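Local coordinates for sulfite reductase [ferredoxin] (Mycobacterium tuberculosis, PDB 1ZJ8), which catalyses the six-electron reduction of sulfite to sulfide with electrons from ferredoxin, using a siroheme and a [4Fe-4S] cluster, probably for the synthesis of sulfur-containing amino acids and cofactors, at residues A[106-120]-A[166-180]. Sequence-based numbering, arbitrary orientation.
Sequences MMRVRCDGGALSAAA and LQTTEACGDCPRVVL. With SRM (siroheme), chain E.
Two arginines, Arg-108 of strand 104-109 and Arg-110 two residues on, reach into the loop 166-175 and the start of strand 176-181, a buried contact that runs up to the siroheme. Arg-110 buries more surface against 166-180 than any other residue here. Its side chain leaves the backbone with CG opposite N (chi1 -167°) and runs extended to NE, which carries the guanidinium into the bend of 166-180. NH1 donates to Thr-169 O at 2.8 Å, 29° out of the guanidinium plane, and in a much straighter bond (N-H...O 171°) to Pro-176 O at 3.2 Å, within that plane. The backbone N of Val-178 covers one face. From its own segment, Asp-112 OD2 forms a salt bridge with Arg-110 NE (2.6 Å). The same carboxylate reaches across, OD1 receiving Val-179 N at 2.9 Å from above its plane, while Gly-113 N binds Val-179 O (2.8 Å). The contact joins a ferredoxin-like half domain to the first of two 4Fe-4S family regions, in whose six-stranded mixed sheet 176-181 is an edge strand; this repeated organisation is that of the nitrite and sulfite reductase family. At the cofactor end, the Arg-108 guanidinium is sandwiched between Cys-172 SG over its centre and a siroheme carboxylate over the opposite face, with NH1 3.0 Å from siroheme O2B. NH1 also donates to Ala-171 O, and Arg-108 NE is bonded to Gln-145 OE1. Arg-177 NH1 comes close at the edge, both arginines lying beside the anionic cofactor; Arg-177 NE and NH2 both donate to Gly-173 O, side-on. Cys-172 SG is linked covalently to Tyr-80, the thioether of the active site. Away from the siroheme, Leu-166 CD2 meets Leu-116 CD2 at 3.6 Å, the side chains crossing at about a right angle, and Leu-166 CD1 touches Ala-120 CB on helix 118-131.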
loop_
_atom_site.group_PDB
_atom_site.type_symbol
_atom_site.label_atom_id
_atom_site.label_comp_id
_atom_site.label_asym_id
_atom_site.label_seq_id
_atom_site.Cartn_x
_atom_site.Cartn_y
_atom_site.Cartn_z
ATOM N N MET A 106 15.482 2.718 -5.784
ATOM C CA MET A 106 14.084 3.079 -5.745
ATOM C C MET A 106 13.989 4.219 -4.720
ATOM O O MET A 106 14.563 4.128 -3.625
ATOM C CB MET A 106 13.234 1.893 -5.280
ATOM C CG MET A 106 11.713 2.161 -5.238
ATOM S SD MET A 106 11.108 3.064 -3.759
ATOM C CE MET A 106 10.948 1.700 -2.590
ATOM N N MET A 107 13.283 5.294 -5.065
ATOM C CA MET A 107 13.011 6.356 -4.098
ATOM C C MET A 107 11.499 6.576 -3.940
ATOM O O MET A 107 10.777 6.702 -4.930
ATOM C CB MET A 107 13.709 7.644 -4.492
ATOM C CG MET A 107 13.624 8.706 -3.400
ATOM S SD MET A 107 14.546 10.228 -3.793
ATOM C CE MET A 107 13.508 10.957 -5.037
ATOM N N ARG A 108 11.047 6.628 -2.688
ATOM C CA ARG A 108 9.626 6.603 -2.336
ATOM C C ARG A 108 9.222 7.931 -1.722
ATOM O O ARG A 108 9.750 8.326 -0.682
ATOM C CB ARG A 108 9.367 5.472 -1.321
ATOM C CG ARG A 108 7.905 5.303 -0.858
ATOM C CD ARG A 108 7.739 4.153 0.157
ATOM N NE ARG A 108 7.952 2.838 -0.451
ATOM C CZ ARG A 108 7.855 1.674 0.195
ATOM N NH1 ARG A 108 7.548 1.613 1.486
ATOM N NH2 ARG A 108 8.057 0.543 -0.448
ATOM N N VAL A 109 8.276 8.610 -2.355
ATOM C CA VAL A 109 7.817 9.887 -1.851
ATOM C C VAL A 109 6.641 9.675 -0.916
ATOM O O VAL A 109 5.668 9.016 -1.279
ATOM C CB VAL A 109 7.397 10.833 -2.982
ATOM C CG1 VAL A 109 7.049 12.204 -2.421
ATOM C CG2 VAL A 109 8.521 10.950 -4.028
ATOM N N ARG A 110 6.745 10.244 0.286
ATOM C CA ARG A 110 5.715 10.131 1.315
ATOM C C ARG A 110 4.543 11.083 1.043
ATOM O O ARG A 110 4.740 12.307 0.990
ATOM C CB ARG A 110 6.344 10.469 2.656
ATOM C CG ARG A 110 5.505 10.110 3.833
ATOM C CD ARG A 110 5.924 10.843 5.091
ATOM N NE ARG A 110 5.030 10.435 6.162
ATOM C CZ ARG A 110 5.218 9.373 6.933
ATOM N NH1 ARG A 110 6.317 8.635 6.829
ATOM N NH2 ARG A 110 4.316 9.059 7.852
ATOM N N CYS A 111 3.342 10.528 0.870
ATOM C CA CYS A 111 2.150 11.313 0.578
ATOM C C CYS A 111 0.991 10.989 1.519
ATOM O O CYS A 111 -0.045 10.449 1.095
ATOM C CB CYS A 111 1.690 11.038 -0.845
ATOM S SG CYS A 111 2.913 11.372 -2.089
ATOM N N ASP A 112 1.143 11.351 2.786
ATOM C CA ASP A 112 0.118 11.044 3.777
ATOM C C ASP A 112 -1.220 11.547 3.269
ATOM O O ASP A 112 -1.319 12.668 2.757
ATOM C CB ASP A 112 0.488 11.618 5.143
ATOM C CG ASP A 112 1.829 11.075 5.634
ATOM O OD1 ASP A 112 1.822 10.185 6.501
ATOM O OD2 ASP A 112 2.892 11.485 5.098
ATOM N N GLY A 113 -2.223 10.677 3.359
ATOM C CA GLY A 113 -3.568 10.960 2.866
ATOM C C GLY A 113 -3.712 11.109 1.356
ATOM O O GLY A 113 -4.773 11.543 0.879
ATOM N N GLY A 114 -2.647 10.770 0.614
ATOM C CA GLY A 114 -2.607 10.879 -0.857
ATOM C C GLY A 114 -2.616 12.283 -1.436
ATOM O O GLY A 114 -2.541 12.440 -2.637
ATOM N N ALA A 115 -2.642 13.309 -0.592
ATOM C CA ALA A 115 -3.125 14.627 -1.006
ATOM C C ALA A 115 -2.025 15.534 -1.533
ATOM O O ALA A 115 -1.073 15.773 -0.827
ATOM C CB ALA A 115 -3.831 15.291 0.164
ATOM N N LEU A 116 -2.192 16.061 -2.750
ATOM C CA LEU A 116 -1.199 16.922 -3.405
ATOM C C LEU A 116 -1.841 18.108 -4.113
ATOM O O LEU A 116 -2.995 18.039 -4.507
ATOM C CB LEU A 116 -0.418 16.148 -4.462
ATOM C CG LEU A 116 0.210 14.807 -4.081
ATOM C CD1 LEU A 116 0.727 14.080 -5.318
ATOM C CD2 LEU A 116 1.336 14.997 -3.040
ATOM N N SER A 117 -1.077 19.189 -4.277
ATOM C CA SER A 117 -1.513 20.332 -5.067
ATOM C C SER A 117 -1.161 20.071 -6.520
ATOM O O SER A 117 -0.486 19.100 -6.830
ATOM C CB SER A 117 -0.840 21.627 -4.594
ATOM O OG SER A 117 0.560 21.638 -4.856
ATOM N N ALA A 118 -1.607 20.938 -7.412
ATOM C CA ALA A 118 -1.233 20.807 -8.804
ATOM C C ALA A 118 0.260 21.052 -8.958
ATOM O O ALA A 118 0.934 20.339 -9.686
ATOM C CB ALA A 118 -2.021 21.782 -9.648
ATOM N N ALA A 119 0.775 22.059 -8.251
ATOM C CA ALA A 119 2.211 22.389 -8.260
ATOM C C ALA A 119 3.079 21.216 -7.794
ATOM O O ALA A 119 4.121 20.939 -8.403
ATOM C CB ALA A 119 2.476 23.612 -7.397
ATOM N N ALA A 120 2.649 20.541 -6.729
ATOM C CA ALA A 120 3.387 19.416 -6.193
ATOM C C ALA A 120 3.388 18.255 -7.183
ATOM O O ALA A 120 4.397 17.560 -7.324
ATOM C CB ALA A 120 2.797 18.981 -4.844
ATOM N N LEU A 166 6.769 18.354 0.303
ATOM C CA LEU A 166 6.911 16.899 0.296
ATOM C C LEU A 166 8.242 16.444 0.884
ATOM O O LEU A 166 9.235 17.156 0.828
ATOM C CB LEU A 166 6.748 16.364 -1.131
ATOM C CG LEU A 166 5.345 16.550 -1.732
ATOM C CD1 LEU A 166 5.396 16.615 -3.247
ATOM C CD2 LEU A 166 4.422 15.427 -1.269
ATOM N N GLN A 167 8.234 15.242 1.445
ATOM C CA GLN A 167 9.391 14.655 2.092
ATOM C C GLN A 167 9.406 13.131 1.859
ATOM O O GLN A 167 8.420 12.556 1.386
ATOM C CB GLN A 167 9.384 14.979 3.590
ATOM C CG GLN A 167 8.055 14.706 4.329
ATOM C CD GLN A 167 8.170 14.902 5.862
ATOM O OE1 GLN A 167 9.079 14.372 6.501
ATOM N NE2 GLN A 167 7.245 15.667 6.441
ATOM N N THR A 168 10.534 12.493 2.168
ATOM C CA THR A 168 10.664 11.047 2.055
ATOM C C THR A 168 10.879 10.447 3.432
ATOM O O THR A 168 11.250 9.281 3.555
ATOM C CB THR A 168 11.840 10.624 1.089
ATOM O OG1 THR A 168 13.123 11.044 1.594
ATOM C CG2 THR A 168 11.644 11.218 -0.303
ATOM N N THR A 169 10.628 11.236 4.472
ATOM C CA THR A 169 10.954 10.822 5.831
ATOM C C THR A 169 10.166 9.592 6.300
ATOM O O THR A 169 8.935 9.569 6.250
ATOM C CB THR A 169 10.693 11.958 6.839
ATOM O OG1 THR A 169 11.329 13.171 6.394
ATOM C CG2 THR A 169 11.189 11.564 8.250
ATOM N N GLU A 170 10.892 8.584 6.775
ATOM C CA GLU A 170 10.288 7.388 7.358
ATOM C C GLU A 170 9.301 6.759 6.371
ATOM O O GLU A 170 8.297 6.159 6.775
ATOM C CB GLU A 170 9.633 7.697 8.732
ATOM C CG GLU A 170 10.640 7.907 9.904
ATOM C CD GLU A 170 10.038 8.563 11.168
ATOM O OE1 GLU A 170 9.518 9.697 11.084
ATOM O OE2 GLU A 170 10.122 7.971 12.264
ATOM N N ALA A 171 9.609 6.897 5.077
ATOM C CA ALA A 171 8.804 6.295 4.007
ATOM C C ALA A 171 9.116 4.808 3.938
ATOM O O ALA A 171 8.239 3.995 3.633
ATOM C CB ALA A 171 9.093 6.959 2.661
ATOM N N CYS A 172 10.380 4.467 4.204
ATOM C CA CYS A 172 10.822 3.078 4.426
ATOM C C CYS A 172 11.324 2.985 5.888
ATOM O O CYS A 172 11.396 3.991 6.590
ATOM C CB CYS A 172 11.952 2.697 3.419
ATOM S SG CYS A 172 11.580 1.715 1.847
ATOM N N GLY A 173 11.653 1.779 6.344
ATOM C CA GLY A 173 12.345 1.610 7.636
ATOM C C GLY A 173 11.525 1.076 8.801
ATOM O O GLY A 173 10.332 0.814 8.678
ATOM N N ASP A 174 12.187 0.920 9.947
ATOM C CA ASP A 174 11.555 0.427 11.185
ATOM C C ASP A 174 10.906 1.580 11.981
ATOM O O ASP A 174 11.407 1.993 13.044
ATOM C CB ASP A 174 12.603 -0.309 12.038
ATOM C CG ASP A 174 13.052 -1.647 11.423
ATOM O OD1 ASP A 174 12.700 -1.935 10.246
ATOM O OD2 ASP A 174 13.754 -2.416 12.134
ATOM N N CYS A 175 9.780 2.070 11.441
ATOM C CA CYS A 175 9.176 3.359 11.815
ATOM C C CYS A 175 7.846 3.556 11.064
ATOM O O CYS A 175 7.525 2.775 10.174
ATOM C CB CYS A 175 10.152 4.460 11.435
ATOM S SG CYS A 175 10.803 4.205 9.778
ATOM N N PRO A 176 7.055 4.580 11.427
ATOM C CA PRO A 176 5.738 4.773 10.773
ATOM C C PRO A 176 5.785 5.159 9.296
ATOM O O PRO A 176 6.443 6.142 8.905
ATOM C CB PRO A 176 5.073 5.892 11.599
ATOM C CG PRO A 176 5.849 5.950 12.884
ATOM C CD PRO A 176 7.266 5.572 12.495
ATOM N N ARG A 177 5.070 4.380 8.491
ATOM C CA ARG A 177 4.993 4.607 7.057
ATOM C C ARG A 177 3.905 5.636 6.819
ATOM O O ARG A 177 3.298 6.109 7.774
ATOM C CB ARG A 177 4.672 3.290 6.332
ATOM C CG ARG A 177 5.628 2.133 6.663
ATOM C CD ARG A 177 7.070 2.568 6.408
ATOM N NE ARG A 177 8.056 1.498 6.525
ATOM C CZ ARG A 177 8.285 0.567 5.603
ATOM N NH1 ARG A 177 7.573 0.508 4.468
ATOM N NH2 ARG A 177 9.224 -0.342 5.839
ATOM N N VAL A 178 3.665 5.977 5.550
ATOM C CA VAL A 178 2.507 6.799 5.169
ATOM C C VAL A 178 1.250 6.533 6.007
ATOM O O VAL A 178 0.866 5.399 6.234
ATOM C CB VAL A 178 2.049 6.558 3.698
ATOM C CG1 VAL A 178 2.653 7.554 2.760
ATOM C CG2 VAL A 178 2.324 5.144 3.268
ATOM N N VAL A 179 0.593 7.598 6.421
ATOM C CA VAL A 179 -0.725 7.480 6.981
ATOM C C VAL A 179 -1.724 7.540 5.831
ATOM O O VAL A 179 -1.746 8.520 5.082
ATOM C CB VAL A 179 -1.036 8.662 7.918
ATOM C CG1 VAL A 179 -2.420 8.467 8.569
ATOM C CG2 VAL A 179 0.071 8.852 8.963
ATOM N N LEU A 180 -2.560 6.510 5.702
ATOM C CA LEU A 180 -3.563 6.489 4.629
ATOM C C LEU A 180 -4.743 7.433 4.953
ATOM O O LEU A 180 -5.078 7.661 6.122
ATOM C CB LEU A 180 -4.037 5.058 4.354
ATOM C CG LEU A 180 -2.978 3.955 4.141
ATOM C CD1 LEU A 180 -3.653 2.611 3.808
ATOM C CD2 LEU A 180 -1.992 4.328 3.069
HETATM FE FE SRM E . 5.884 -3.525 0.535
HETATM C CHA SRM E . 9.005 -4.830 1.008
HETATM C CHB SRM E . 6.684 -2.802 -2.636
HETATM C CHC SRM E . 2.925 -2.240 0.104
HETATM C CHD SRM E . 4.541 -5.998 2.538
HETATM N NA SRM E . 7.577 -3.589 -0.528
HETATM C C1A SRM E . 8.791 -4.036 -0.137
HETATM C C2A SRM E . 9.910 -3.613 -1.040
HETATM C CMA SRM E . 10.583 -2.402 -0.470
HETATM C CDA SRM E . 10.849 -4.740 -1.369
HETATM C CEA SRM E . 12.185 -4.811 -0.701
HETATM O O3A SRM E . 12.227 -4.946 0.526
HETATM O O4A SRM E . 13.233 -4.730 -1.357
HETATM C C3A SRM E . 9.143 -3.275 -2.273
HETATM C CAA SRM E . 9.651 -2.082 -3.012
HETATM C CBA SRM E . 10.641 -2.670 -3.982
HETATM C CCA SRM E . 10.691 -1.870 -5.243
HETATM O O1A SRM E . 9.623 -1.431 -5.723
HETATM O O2A SRM E . 11.810 -1.648 -5.765
HETATM C C4A SRM E . 7.733 -3.196 -1.796
HETATM N NB SRM E . 5.044 -2.548 -0.951
HETATM C C1B SRM E . 5.479 -2.273 -2.182
HETATM C C2B SRM E . 4.592 -1.362 -2.983
HETATM C CMB SRM E . 5.330 -0.353 -3.818
HETATM C CDB SRM E . 3.784 -2.222 -3.896
HETATM C CEB SRM E . 2.824 -1.559 -4.819
HETATM O O3B SRM E . 2.980 -1.554 -6.059
HETATM O O4B SRM E . 1.857 -1.000 -4.302
HETATM C C3B SRM E . 3.746 -0.797 -1.863
HETATM C CAB SRM E . 4.397 0.417 -1.254
HETATM C CBB SRM E . 3.397 1.323 -0.603
HETATM C CCB SRM E . 4.098 2.390 0.186
HETATM O O1B SRM E . 4.193 3.535 -0.249
HETATM O O2B SRM E . 4.566 2.156 1.296
HETATM C C4B SRM E . 3.892 -1.893 -0.842
HETATM N NC SRM E . 4.115 -4.081 1.078
HETATM C C1C SRM E . 3.005 -3.324 0.966
HETATM C C2C SRM E . 1.864 -3.930 1.473
HETATM C CDC SRM E . 0.430 -3.550 1.309
HETATM C CEC SRM E . -0.218 -2.580 2.218
HETATM O O3C SRM E . 0.473 -1.922 3.029
HETATM O O4C SRM E . -1.450 -2.493 2.120
HETATM C C3C SRM E . 2.360 -5.025 2.114
HETATM C CAC SRM E . 1.413 -5.942 2.818
HETATM C CBC SRM E . 0.719 -5.496 4.088
HETATM C CCC SRM E . 1.685 -5.643 5.250
HETATM O O1C SRM E . 2.675 -4.869 5.362
HETATM O O2C SRM E . 1.458 -6.577 6.061
HETATM C C4C SRM E . 3.717 -5.062 1.923
HETATM N ND SRM E . 6.660 -4.876 1.826
HETATM C C1D SRM E . 5.930 -5.868 2.361
HETATM C C2D SRM E . 6.795 -6.900 2.771
HETATM C CAD SRM E . 6.467 -7.836 3.921
HETATM C CBD SRM E . 6.931 -7.469 5.297
HETATM C CCD SRM E . 6.557 -8.249 6.525
HETATM O O1D SRM E . 5.847 -7.661 7.372
HETATM O O2D SRM E . 6.939 -9.438 6.689
HETATM C C3D SRM E . 8.078 -6.486 2.458
HETATM C CDD SRM E . 9.337 -7.019 3.086
HETATM C CED SRM E . 9.797 -6.626 4.472
HETATM O O3D SRM E . 9.295 -5.672 5.068
HETATM O O4D SRM E . 10.695 -7.254 5.051
HETATM C C4D SRM E . 7.980 -5.232 1.877
#